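Local coordinates for RAP1B (PDB 4AX2), which probably protects Serratia marcescens from its own type VI-secreted amidase toxin, as an all-helical self-resistance (immunity) protein, at residues 33-36 with 37-41; 63-66 with 67-70; 119-122 with 123-127; 134-137 with 138-142. One frame throughout, in Å; residues are numbered along the deposited sequence.

Interaction 1 of 4, residues 33-36 with 37-41; sequences YHQV and VKELA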
loop_
_atom_site.group_PDB
_atom_site.type_symbol
_atom_site.label_atom_id
_atom_site.label_comp_id
_atom_site.label_asym_id
_atom_site.label_seq_id
_atom_site.Cartn_x
_atom_site.Cartn_y
_atom_site.Cartn_z
ATOM N N TYR A 33 -2.699 14.052 8.223
ATOM C CA TYR A 33 -2.918 14.412 6.832
ATOM C C TYR A 33 -1.772 14.008 5.877
ATOM O O TYR A 33 -2.048 13.609 4.748
ATOM C CB TYR A 33 -3.174 15.912 6.693
ATOM C CG TYR A 33 -4.480 16.417 7.301
ATOM C CD1 TYR A 33 -5.677 15.711 7.143
ATOM C CD2 TYR A 33 -4.520 17.620 7.994
ATOM C CE1 TYR A 33 -6.874 16.199 7.656
ATOM C CE2 TYR A 33 -5.699 18.105 8.526
ATOM C CZ TYR A 33 -6.874 17.401 8.358
ATOM O OH TYR A 33 -8.045 17.903 8.874
ATOM N N HIS A 34 -0.513 14.116 6.316
ATOM C CA HIS A 34 0.590 13.739 5.442
ATOM C C HIS A 34 0.482 12.281 5.037
ATOM O O HIS A 34 0.761 11.937 3.895
ATOM C CB HIS A 34 1.972 14.063 6.048
ATOM C CG HIS A 34 2.275 13.369 7.367
ATOM N ND1 HIS A 34 2.807 12.129 7.434
ATOM C CD2 HIS A 34 2.160 13.812 8.678
ATOM C CE1 HIS A 34 2.997 11.784 8.714
ATOM N NE2 HIS A 34 2.614 12.823 9.482
ATOM N N GLN A 35 0.013 11.426 5.944
ATOM C CA GLN A 35 -0.236 10.030 5.598
ATOM C C GLN A 35 -1.347 9.845 4.573
ATOM O O GLN A 35 -1.235 9.000 3.691
ATOM C CB GLN A 35 -0.523 9.197 6.847
ATOM C CG GLN A 35 -0.605 7.702 6.568
ATOM C CD GLN A 35 0.721 7.094 6.106
ATOM O OE1 GLN A 35 1.766 7.348 6.695
ATOM N NE2 GLN A 35 0.672 6.280 5.045
ATOM N N VAL A 36 -2.415 10.641 4.667
ATOM C CA VAL A 36 -3.497 10.564 3.682
ATOM C C VAL A 36 -2.998 10.836 2.276
ATOM O O VAL A 36 -3.426 10.180 1.328
ATOM C CB VAL A 36 -4.650 11.524 4.001
ATOM C CG1 VAL A 36 -5.782 11.356 2.980
ATOM C CG2 VAL A 36 -5.140 11.297 5.430
ATOM N N VAL A 37 -2.085 11.791 2.138
ATOM C CA VAL A 37 -1.480 12.091 0.853
ATOM C C VAL A 37 -0.762 10.846 0.323
ATOM O O VAL A 37 -0.834 10.553 -0.869
ATOM C CB VAL A 37 -0.495 13.260 0.953
ATOM C CG1 VAL A 37 0.230 13.442 -0.374
ATOM C CG2 VAL A 37 -1.218 14.550 1.384
ATOM N N LYS A 38 -0.058 10.143 1.200
ATOM C CA LYS A 38 0.662 8.906 0.784
ATOM C C LYS A 38 -0.309 7.818 0.336
ATOM O O LYS A 38 -0.033 7.113 -0.617
ATOM C CB LYS A 38 1.598 8.386 1.868
ATOM C CG LYS A 38 2.675 9.386 2.257
ATOM C CD LYS A 38 3.997 8.733 2.643
ATOM C CE LYS A 38 3.916 7.873 3.907
ATOM N NZ LYS A 38 5.171 7.074 4.179
ATOM N N GLU A 39 -1.459 7.706 1.012
ATOM C CA GLU A 39 -2.488 6.753 0.600
ATOM C C GLU A 39 -2.985 7.096 -0.799
ATOM O O GLU A 39 -3.220 6.199 -1.619
ATOM C CB GLU A 39 -3.690 6.745 1.544
ATOM C CG GLU A 39 -3.366 6.539 3.015
ATOM C CD GLU A 39 -2.659 5.233 3.302
ATOM O OE1 GLU A 39 -3.339 4.189 3.226
ATOM O OE2 GLU A 39 -1.471 5.269 3.675
ATOM N N LEU A 40 -3.177 8.389 -1.065
ATOM C CA LEU A 40 -3.612 8.817 -2.392
ATOM C C LEU A 40 -2.548 8.432 -3.426
ATOM O O LEU A 40 -2.861 7.849 -4.475
ATOM C CB LEU A 40 -3.853 10.336 -2.421
ATOM C CG LEU A 40 -4.290 10.972 -3.742
ATOM C CD1 LEU A 40 -5.012 12.287 -3.461
ATOM C CD2 LEU A 40 -3.111 11.217 -4.686
ATOM N N ALA A 41 -1.296 8.751 -3.110
ATOM C CA ALA A 41 -0.186 8.477 -4.024
ATOM C C ALA A 41 -0.043 6.987 -4.335
ATOM O O ALA A 41 0.108 6.614 -5.493
ATOM C CB ALA A 41 1.129 9.039 -3.474
#

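Interaction 2 of 4, residues 63-66 with 67-70; sequences TANA and MREW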
loop_
_atom_site.group_PDB
_atom_site.type_symbol
_atom_site.label_atom_id
_atom_site.label_comp_id
_atom_site.label_asym_id
_atom_site.label_seq_id
_atom_site.Cartn_x
_atom_site.Cartn_y
_atom_site.Cartn_z
ATOM N N THR A 63 -10.472 5.291 -5.457
ATOM C CA THR A 63 -9.985 5.309 -4.055
ATOM C C THR A 63 -9.009 6.475 -3.828
ATOM O O THR A 63 -9.120 7.217 -2.848
ATOM C CB THR A 63 -9.286 3.981 -3.722
ATOM O OG1 THR A 63 -10.233 2.908 -3.831
ATOM C CG2 THR A 63 -8.631 4.001 -2.310
ATOM N N ALA A 64 -8.059 6.635 -4.745
ATOM C CA ALA A 64 -7.114 7.763 -4.687
ATOM C C ALA A 64 -7.861 9.086 -4.660
ATOM O O ALA A 64 -7.643 9.931 -3.774
ATOM C CB ALA A 64 -6.144 7.724 -5.863
ATOM N N ASN A 65 -8.760 9.270 -5.625
ATOM C CA ASN A 65 -9.478 10.535 -5.737
ATOM C C ASN A 65 -10.310 10.840 -4.493
ATOM O O ASN A 65 -10.384 11.992 -4.051
ATOM C CB ASN A 65 -10.335 10.561 -7.003
ATOM C CG ASN A 65 -9.492 10.611 -8.270
ATOM O OD1 ASN A 65 -8.343 11.079 -8.237
ATOM N ND2 ASN A 65 -10.044 10.110 -9.390
ATOM N N ALA A 66 -10.907 9.800 -3.933
ATOM C CA ALA A 66 -11.770 9.931 -2.763
ATOM C C ALA A 66 -10.993 10.399 -1.531
ATOM O O ALA A 66 -11.580 10.999 -0.627
ATOM C CB ALA A 66 -12.490 8.597 -2.482
ATOM N N MET A 67 -9.688 10.146 -1.496
ATOM C CA MET A 67 -8.855 10.560 -0.354
ATOM C C MET A 67 -8.877 12.070 -0.164
ATOM O O MET A 67 -8.726 12.561 0.956
ATOM C CB MET A 67 -7.379 10.136 -0.505
ATOM C CG MET A 67 -7.099 8.630 -0.549
ATOM S SD MET A 67 -7.592 7.857 0.993
ATOM C CE MET A 67 -7.295 6.113 0.614
ATOM N N ARG A 68 -8.985 12.809 -1.264
ATOM C CA ARG A 68 -8.902 14.260 -1.182
ATOM C C ARG A 68 -10.012 14.861 -0.306
ATOM O O ARG A 68 -9.839 15.949 0.231
ATOM C CB ARG A 68 -8.945 14.868 -2.574
ATOM C CG ARG A 68 -7.800 14.398 -3.472
ATOM C CD ARG A 68 -7.887 14.981 -4.862
ATOM N NE ARG A 68 -9.166 14.676 -5.502
ATOM C CZ ARG A 68 -9.336 14.519 -6.808
ATOM N NH1 ARG A 68 -8.309 14.630 -7.640
ATOM N NH2 ARG A 68 -10.541 14.256 -7.285
ATOM N N GLU A 69 -11.138 14.164 -0.154
ATOM C CA GLU A 69 -12.236 14.677 0.675
ATOM C C GLU A 69 -11.813 14.780 2.153
ATOM O O GLU A 69 -12.378 15.576 2.888
ATOM C CB GLU A 69 -13.502 13.809 0.523
ATOM C CG GLU A 69 -14.712 14.338 1.286
ATOM C CD GLU A 69 -16.051 13.705 0.906
ATOM O OE1 GLU A 69 -16.065 12.658 0.227
ATOM O OE2 GLU A 69 -17.109 14.255 1.308
ATOM N N TRP A 70 -10.800 14.016 2.568
ATOM C CA TRP A 70 -10.494 13.864 3.994
ATOM C C TRP A 70 -9.244 14.574 4.424
ATOM O O TRP A 70 -8.716 14.302 5.506
ATOM C CB TRP A 70 -10.461 12.374 4.360
ATOM C CG TRP A 70 -11.669 11.701 3.769
ATOM C CD1 TRP A 70 -11.715 10.757 2.741
ATOM C CD2 TRP A 70 -13.065 12.002 4.082
ATOM N NE1 TRP A 70 -13.014 10.424 2.450
ATOM C CE2 TRP A 70 -13.875 11.154 3.213
ATOM C CE3 TRP A 70 -13.700 12.846 4.987
ATOM C CZ2 TRP A 70 -15.258 11.166 3.267
ATOM C CZ3 TRP A 70 -15.103 12.859 5.027
ATOM C CH2 TRP A 70 -15.860 12.038 4.184
HETATM O O HOH W 1 -8.419 13.158 -10.205
HETATM O O HOH W 2 -14.476 10.913 -0.805
#

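Interaction 3 of 4, residues 119-122 with 123-127; sequences ELDK and LSRQL. With EDO (1,2-ethanediol), chain G; EDO (1,2-ethanediol), chain E.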
loop_
_atom_site.group_PDB
_atom_site.type_symbol
_atom_site.label_atom_id
_atom_site.label_comp_id
_atom_site.label_asym_id
_atom_site.label_seq_id
_atom_site.Cartn_x
_atom_site.Cartn_y
_atom_site.Cartn_z
ATOM N N GLU A 119 11.202 11.015 -0.488
ATOM C CA GLU A 119 10.706 12.043 -1.407
ATOM C C GLU A 119 9.194 12.262 -1.247
ATOM O O GLU A 119 8.700 13.401 -1.163
ATOM C CB GLU A 119 11.025 11.640 -2.854
ATOM C CG GLU A 119 12.498 11.764 -3.244
ATOM C CD GLU A 119 13.351 10.526 -2.967
ATOM O OE1 GLU A 119 12.947 9.607 -2.197
ATOM O OE2 GLU A 119 14.482 10.473 -3.535
ATOM N N LEU A 120 8.449 11.160 -1.207
ATOM C CA LEU A 120 7.013 11.253 -0.982
ATOM C C LEU A 120 6.751 11.748 0.443
ATOM O O LEU A 120 5.838 12.545 0.653
ATOM C CB LEU A 120 6.296 9.920 -1.247
ATOM C CG LEU A 120 4.780 9.939 -0.976
ATOM C CD1 LEU A 120 4.052 10.979 -1.852
ATOM C CD2 LEU A 120 4.205 8.536 -1.177
ATOM N N ASP A 121 7.537 11.291 1.420
ATOM C CA ASP A 121 7.314 11.750 2.790
ATOM C C ASP A 121 7.451 13.288 2.880
ATOM O O ASP A 121 6.611 13.964 3.483
ATOM C CB ASP A 121 8.235 11.071 3.792
ATOM C CG ASP A 121 7.931 11.486 5.221
ATOM O OD1 ASP A 121 6.813 11.231 5.717
ATOM O OD2 ASP A 121 8.818 12.076 5.841
ATOM N N LYS A 122 8.486 13.833 2.251
ATOM C CA LYS A 122 8.699 15.288 2.208
ATOM C C LYS A 122 7.540 15.989 1.482
ATOM O O LYS A 122 6.959 16.946 1.997
ATOM C CB LYS A 122 10.039 15.586 1.511
ATOM C CG LYS A 122 10.394 17.067 1.392
ATOM C CD LYS A 122 11.857 17.259 1.003
ATOM C CE LYS A 122 12.225 18.738 0.890
ATOM N NZ LYS A 122 13.671 18.963 0.574
ATOM N N LEU A 123 7.193 15.497 0.298
ATOM C CA LEU A 123 6.108 16.112 -0.501
ATOM C C LEU A 123 4.762 16.053 0.206
ATOM O O LEU A 123 3.996 17.009 0.138
ATOM C CB LEU A 123 6.013 15.492 -1.893
ATOM C CG LEU A 123 4.962 16.031 -2.879
ATOM C CD1 LEU A 123 5.240 17.497 -3.235
ATOM C CD2 LEU A 123 4.961 15.167 -4.127
ATOM N N SER A 124 4.492 14.948 0.903
ATOM C CA SER A 124 3.226 14.723 1.605
ATOM C C SER A 124 2.921 15.786 2.677
ATOM O O SER A 124 1.752 16.065 2.988
ATOM C CB SER A 124 3.199 13.320 2.242
ATOM O OG SER A 124 4.014 13.209 3.397
ATOM N N ARG A 125 3.977 16.363 3.236
ATOM C CA ARG A 125 3.853 17.414 4.229
ATOM C C ARG A 125 3.656 18.768 3.559
ATOM O O ARG A 125 2.886 19.590 4.051
ATOM C CB ARG A 125 5.086 17.427 5.126
ATOM C CG ARG A 125 5.146 16.188 6.002
ATOM C CD ARG A 125 6.529 15.945 6.577
ATOM N NE ARG A 125 6.589 14.596 7.129
ATOM C CZ ARG A 125 6.138 14.228 8.326
ATOM N NH1 ARG A 125 5.593 15.117 9.158
ATOM N NH2 ARG A 125 6.244 12.950 8.696
ATOM N N GLN A 126 4.303 18.967 2.412
ATOM C CA GLN A 126 4.226 20.237 1.677
ATOM C C GLN A 126 2.848 20.525 1.080
ATOM O O GLN A 126 2.464 21.691 0.953
ATOM C CB GLN A 126 5.267 20.253 0.552
ATOM C CG GLN A 126 6.697 20.142 1.053
ATOM C CD GLN A 126 7.711 20.092 -0.068
ATOM O OE1 GLN A 126 7.459 19.499 -1.118
ATOM N NE2 GLN A 126 8.876 20.704 0.156
ATOM N N LEU A 127 2.091 19.480 0.751
ATOM C CA LEU A 127 0.825 19.632 0.024
ATOM C C LEU A 127 -0.417 19.777 0.914
ATOM O O LEU A 127 -1.558 19.726 0.407
ATOM C CB LEU A 127 0.639 18.441 -0.933
ATOM C CG LEU A 127 1.715 18.326 -2.028
ATOM C CD1 LEU A 127 1.439 17.140 -2.930
ATOM C CD2 LEU A 127 1.845 19.622 -2.837
HETATM C C1 EDO G . 13.609 5.497 -3.310
HETATM O O1 EDO G . 13.649 6.891 -3.552
HETATM C C2 EDO G . 13.310 5.275 -1.861
HETATM O O2 EDO G . 13.701 3.957 -1.518
HETATM C C1 EDO E . 6.758 14.212 12.574
HETATM O O1 EDO E . 6.125 15.431 12.188
HETATM C C2 EDO E . 5.697 13.284 13.158
HETATM O O2 EDO E . 5.331 12.337 12.160
HETATM O O HOH W 3 3.826 11.147 5.134
#

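Interaction 4 of 4, residues 134-137 with 138-142; sequences RTWN and QDNAK. With EDO (1,2-ethanediol), chain D.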
loop_
_atom_site.group_PDB
_atom_site.type_symbol
_atom_site.label_atom_id
_atom_site.label_comp_id
_atom_site.label_asym_id
_atom_site.label_seq_id
_atom_site.Cartn_x
_atom_site.Cartn_y
_atom_site.Cartn_z
ATOM N N ARG A 134 -2.061 17.124 11.801
ATOM C CA ARG A 134 -3.437 17.052 12.299
ATOM C C ARG A 134 -4.202 16.000 11.505
ATOM O O ARG A 134 -3.737 15.551 10.438
ATOM C CB ARG A 134 -4.105 18.423 12.251
ATOM C CG ARG A 134 -3.543 19.331 13.347
ATOM C CD ARG A 134 -4.132 20.722 13.341
ATOM N NE ARG A 134 -5.549 20.745 13.672
ATOM C CZ ARG A 134 -6.059 20.814 14.899
ATOM N NH1 ARG A 134 -5.273 20.857 15.978
ATOM N NH2 ARG A 134 -7.372 20.835 15.050
ATOM N N THR A 135 -5.353 15.592 12.035
ATOM C CA THR A 135 -6.189 14.584 11.397
ATOM C C THR A 135 -7.545 15.154 11.049
ATOM O O THR A 135 -7.959 16.185 11.595
ATOM C CB THR A 135 -6.398 13.379 12.332
ATOM O OG1 THR A 135 -7.310 13.735 13.378
ATOM C CG2 THR A 135 -5.067 12.904 12.933
ATOM N N TRP A 136 -8.257 14.477 10.147
ATOM C CA TRP A 136 -9.603 14.918 9.799
ATOM C C TRP A 136 -10.503 14.952 11.011
ATOM O O TRP A 136 -11.284 15.890 11.197
ATOM C CB TRP A 136 -10.211 14.022 8.716
ATOM C CG TRP A 136 -11.488 14.585 8.176
ATOM C CD1 TRP A 136 -11.658 15.444 7.099
ATOM C CD2 TRP A 136 -12.828 14.381 8.716
ATOM N NE1 TRP A 136 -12.988 15.742 6.924
ATOM C CE2 TRP A 136 -13.733 15.139 7.870
ATOM C CE3 TRP A 136 -13.345 13.648 9.764
ATOM C CZ2 TRP A 136 -15.100 15.154 8.091
ATOM C CZ3 TRP A 136 -14.717 13.670 9.985
ATOM C CH2 TRP A 136 -15.573 14.404 9.165
ATOM N N ASN A 137 -10.417 13.927 11.861
ATOM C CA ASN A 137 -11.225 13.895 13.077
ATOM C C ASN A 137 -10.972 15.072 13.999
ATOM O O ASN A 137 -11.912 15.676 14.540
ATOM C CB ASN A 137 -11.003 12.583 13.832
ATOM C CG ASN A 137 -11.744 11.436 13.201
ATOM O OD1 ASN A 137 -12.658 11.642 12.412
ATOM N ND2 ASN A 137 -11.372 10.212 13.566
ATOM N N GLN A 138 -9.693 15.391 14.169
ATOM C CA GLN A 138 -9.283 16.555 14.954
ATOM C C GLN A 138 -9.908 17.836 14.465
ATOM O O GLN A 138 -10.354 18.660 15.269
ATOM C CB GLN A 138 -7.784 16.742 14.868
ATOM C CG GLN A 138 -7.075 16.514 16.149
ATOM C CD GLN A 138 -5.624 16.879 16.032
ATOM O OE1 GLN A 138 -4.938 16.480 15.075
ATOM N NE2 GLN A 138 -5.137 17.634 17.016
ATOM N N ASP A 139 -9.908 18.013 13.146
ATOM C CA ASP A 139 -10.380 19.236 12.528
ATOM C C ASP A 139 -11.889 19.329 12.351
ATOM O O ASP A 139 -12.410 20.430 12.234
ATOM C CB ASP A 139 -9.709 19.430 11.168
ATOM C CG ASP A 139 -8.336 20.058 11.280
ATOM O OD1 ASP A 139 -8.025 20.649 12.347
ATOM O OD2 ASP A 139 -7.581 19.982 10.280
ATOM N N ASN A 140 -12.583 18.187 12.307
ATOM C CA ASN A 140 -14.006 18.168 11.948
ATOM C C ASN A 140 -14.926 17.587 13.026
ATOM O O ASN A 140 -16.092 17.938 13.084
ATOM C CB ASN A 140 -14.201 17.395 10.643
ATOM C CG ASN A 140 -13.529 18.072 9.469
ATOM O OD1 ASN A 140 -14.140 18.914 8.811
ATOM N ND2 ASN A 140 -12.265 17.754 9.230
ATOM N N ALA A 141 -14.399 16.684 13.856
ATOM C CA ALA A 141 -15.203 15.945 14.811
ATOM C C ALA A 141 -15.032 16.414 16.256
ATOM O O ALA A 141 -15.880 16.128 17.114
ATOM C CB ALA A 141 -14.913 14.447 14.688
ATOM N N LYS A 142 -13.978 17.154 16.554
ATOM C CA LYS A 142 -13.796 17.577 17.934
ATOM C C LYS A 142 -13.117 18.924 18.077
ATOM O O LYS A 142 -12.860 19.598 17.078
ATOM C CB LYS A 142 -13.029 16.507 18.701
ATOM C CG LYS A 142 -11.704 16.125 18.088
ATOM C CD LYS A 142 -11.215 14.790 18.644
ATOM C CE LYS A 142 -9.756 14.530 18.325
ATOM N NZ LYS A 142 -9.105 13.723 19.407
ATOM O OXT LYS A 142 -12.851 19.331 19.222
HETATM C C1 EDO D . -1.179 23.094 15.062
HETATM O O1 EDO D . -2.032 23.985 14.313
HETATM C C2 EDO D . -1.917 22.585 16.294
HETATM O O2 EDO D . -1.989 21.158 16.264
HETATM O O HOH W 4 -10.061 20.805 16.791
#

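Interaction 1 of 4, residues 33-36 with 37-41
Q35 and E39, one helical turn apart, are joined by both side chain and backbone. The side-chain bond runs from Q35 NE2 to E39 OE2 at 2.7 Å with an N-H...O angle of 161°; OE2 lies in the plane of the Q35 amide and is met nearly along its own C-O bond. A single N-H meets a single oxygen, and the amide and carboxylate planes are turned 56° apart. Q35 reaches it because its chain bends at chi2 (65°), bringing the amide back over the next turn. E39 OE2 also bonds Y115 OH, while its other oxygen, OE1, bonds H116 NE2 of the second subunit. The carboxylate is thus buried but held at both oxygens, and these partners would be expected to stabilise its charged form.

The backbone bonds are helical i to i+4 pairs: E39 N to Q35 O at 3.0 Å, L40 N to V36 O at 3.0 Å, V37 N to Y33 O at 3.2 Å, and a weak one from K38 N to H34 O.

Van der Waals contact comes from K38, whose aliphatic chain, in the conformer described, crosses the Q35 amide and puts CE 3.6 Å from Q35 OE1. In that conformer its amine goes elsewhere, to Y115 O, with a cation-pi contact to the Y115 ring. V37 CG2 packs 3.6 Å from Y33 O.

Helix 33-49 is wrapped by other helices here: V36, E39 and L40 touch M67 of helix 55-67, V37 and L40 meet I82 of helix 75-89, and H34, V37 and K38 lie on helix 118-126.

Interaction 2 of 4, residues 63-66 with 67-70
The carbonyl oxygen of A66 is gripped by two donors: E69 N at 3.2 Å and a water at 2.9 Å. That water also donates to E69 OE1, so it ties the carboxylate back to the turn. W70 CD1 approaches the same oxygen to 3.4 Å, obliquely to the ring. The bond from E69 N arrives 54° out of the A66 carbonyl plane, and the donors of R68 N to N65 O and M67 N to A64 O likewise stand well above their carbonyl planes; these i to i+3 bonds show the helix tightening into a 3-10 turn as it ends.

N65 and R68 run side by side, with amide and guanidinium planes only 14° apart. N65 OD1 sits over one face of the guanidinium, 3.6 Å from R68 NH1, and a second water bridges these two atoms. The bend of R68 at chi3 (-56°) folds its guanidinium back over N65. The main polar partner of N65 OD1 is R44.

M67 and T63 also point the same way, methyl CE meeting CG2 at 3.8 Å.

The end of helix 55-67 packs against helix 33-49 through T63 and A64 on S43, M67 on E39 and R68 on L40, while M67 and W70 reach I28 of helix 26-29. M67 also touches L112 of the second subunit.

Interaction 3 of 4, residues 119-122 with 123-127
S124 turns its hydroxyl back onto its own helix: OG donates to D121 O at 2.7 Å, a side-chain bond to the carbonyl three residues earlier. With chi1 at 74°, OG stands between the backbone N and the carbonyl carbon, within reach of that oxygen. The C=O...OG angle of 119° places the hydroxyl to one side of the carbonyl. A water donates to the same OG at 2.7 Å, so the oxygen of this buried serine takes part in two hydrogen bonds, donating to D121 O and accepting from the water. In the D121 conformer described, one of two, the water also donates to OD1, linking hydroxyl and carboxylate.

In that same conformer D121 and R125 form a salt bridge that is long, weak and doubtful, OD1 to NH2 at 3.5 Å. The carboxylate lies at the guanidinium edge, but the planes are 74° apart, so the two groups do not meet as a flat two-pronged pair. R125 NH1 makes a weak bond to an ethanediol, and a long, weak ion pair with D133.

The K122 and Q126 side chains cross, CE to NE2 4.0 Å apart. K122 O accepts from R125 N at 3.3 Å and weakly from Q126 N. Earlier in the helix, S124 N to L120 O (2.8 Å) and L123 N to E119 O (3.0 Å) are regular i to i+4 bonds.

L120 and L123 pack on helix 75-89, with L120 and S124 also touching helix 33-49. Together these features mark a short amphipathic helix, 118-126, in an all-helical fold, with at most a loose i to i+4 ion pair on its outer side.

Interaction 4 of 4, residues 134-137 with 138-142
W136 and N140 stack flat, the indole and amide planes 12° apart. N140 ND2 lies over one face of the ring, and CB sits 3.5 Å from the centroid of the six-membered ring, 9° off its normal, a CH-pi contact. The amide is fixed in rotation by its bond from ND2 to W136 O, 2.9 Å long with an N-H...O angle of 165°. W136 has its CG anti to the backbone N, which brings the ring alongside the following turn.

R134 and D139 cross at about a right angle. NE and NH2 both reach D139 OD1 at 2.8 Å, a side-on grip on one oxygen that lies in the guanidinium plane. The other oxygen, OD2, bonds Y33 OH. The Q138 amide lies over one guanidinium face, offset toward its rim, with NE2 3.4 Å from R134 NH1, a packing contact between two donors.

T135 and Q138 exchange bonds: Q138 N donates to T135 OG1 at 3.0 Å, and T135 N to Q138 OE1 at 3.2 Å. This reciprocal pair is a capping box, with T135 as N-cap of the short C-terminal helix 136-140.

Interaction 1 lies at the middle of the set, its centre about 9 Å from those of interactions 2 and 3. It meets interaction 2 through L40 CD1 and R68 CG, 3.5 Å apart, and interaction 3 through H34 O and S124 CB at 3.3 Å. Interactions 2 and 3 do not touch; their nearest atoms are about 9 Å apart. Interaction 4 is peripheral, yet tethered to interaction 1 by Y33 OH and D139 OD2 (2.6 Å) and Y33 N and R134 O (2.9 Å), both probable hydrogen bonds. W70 and W136 join interactions 2 and 4 edge-to-face. Interactions 1 and 2 also share the interface with the second subunit.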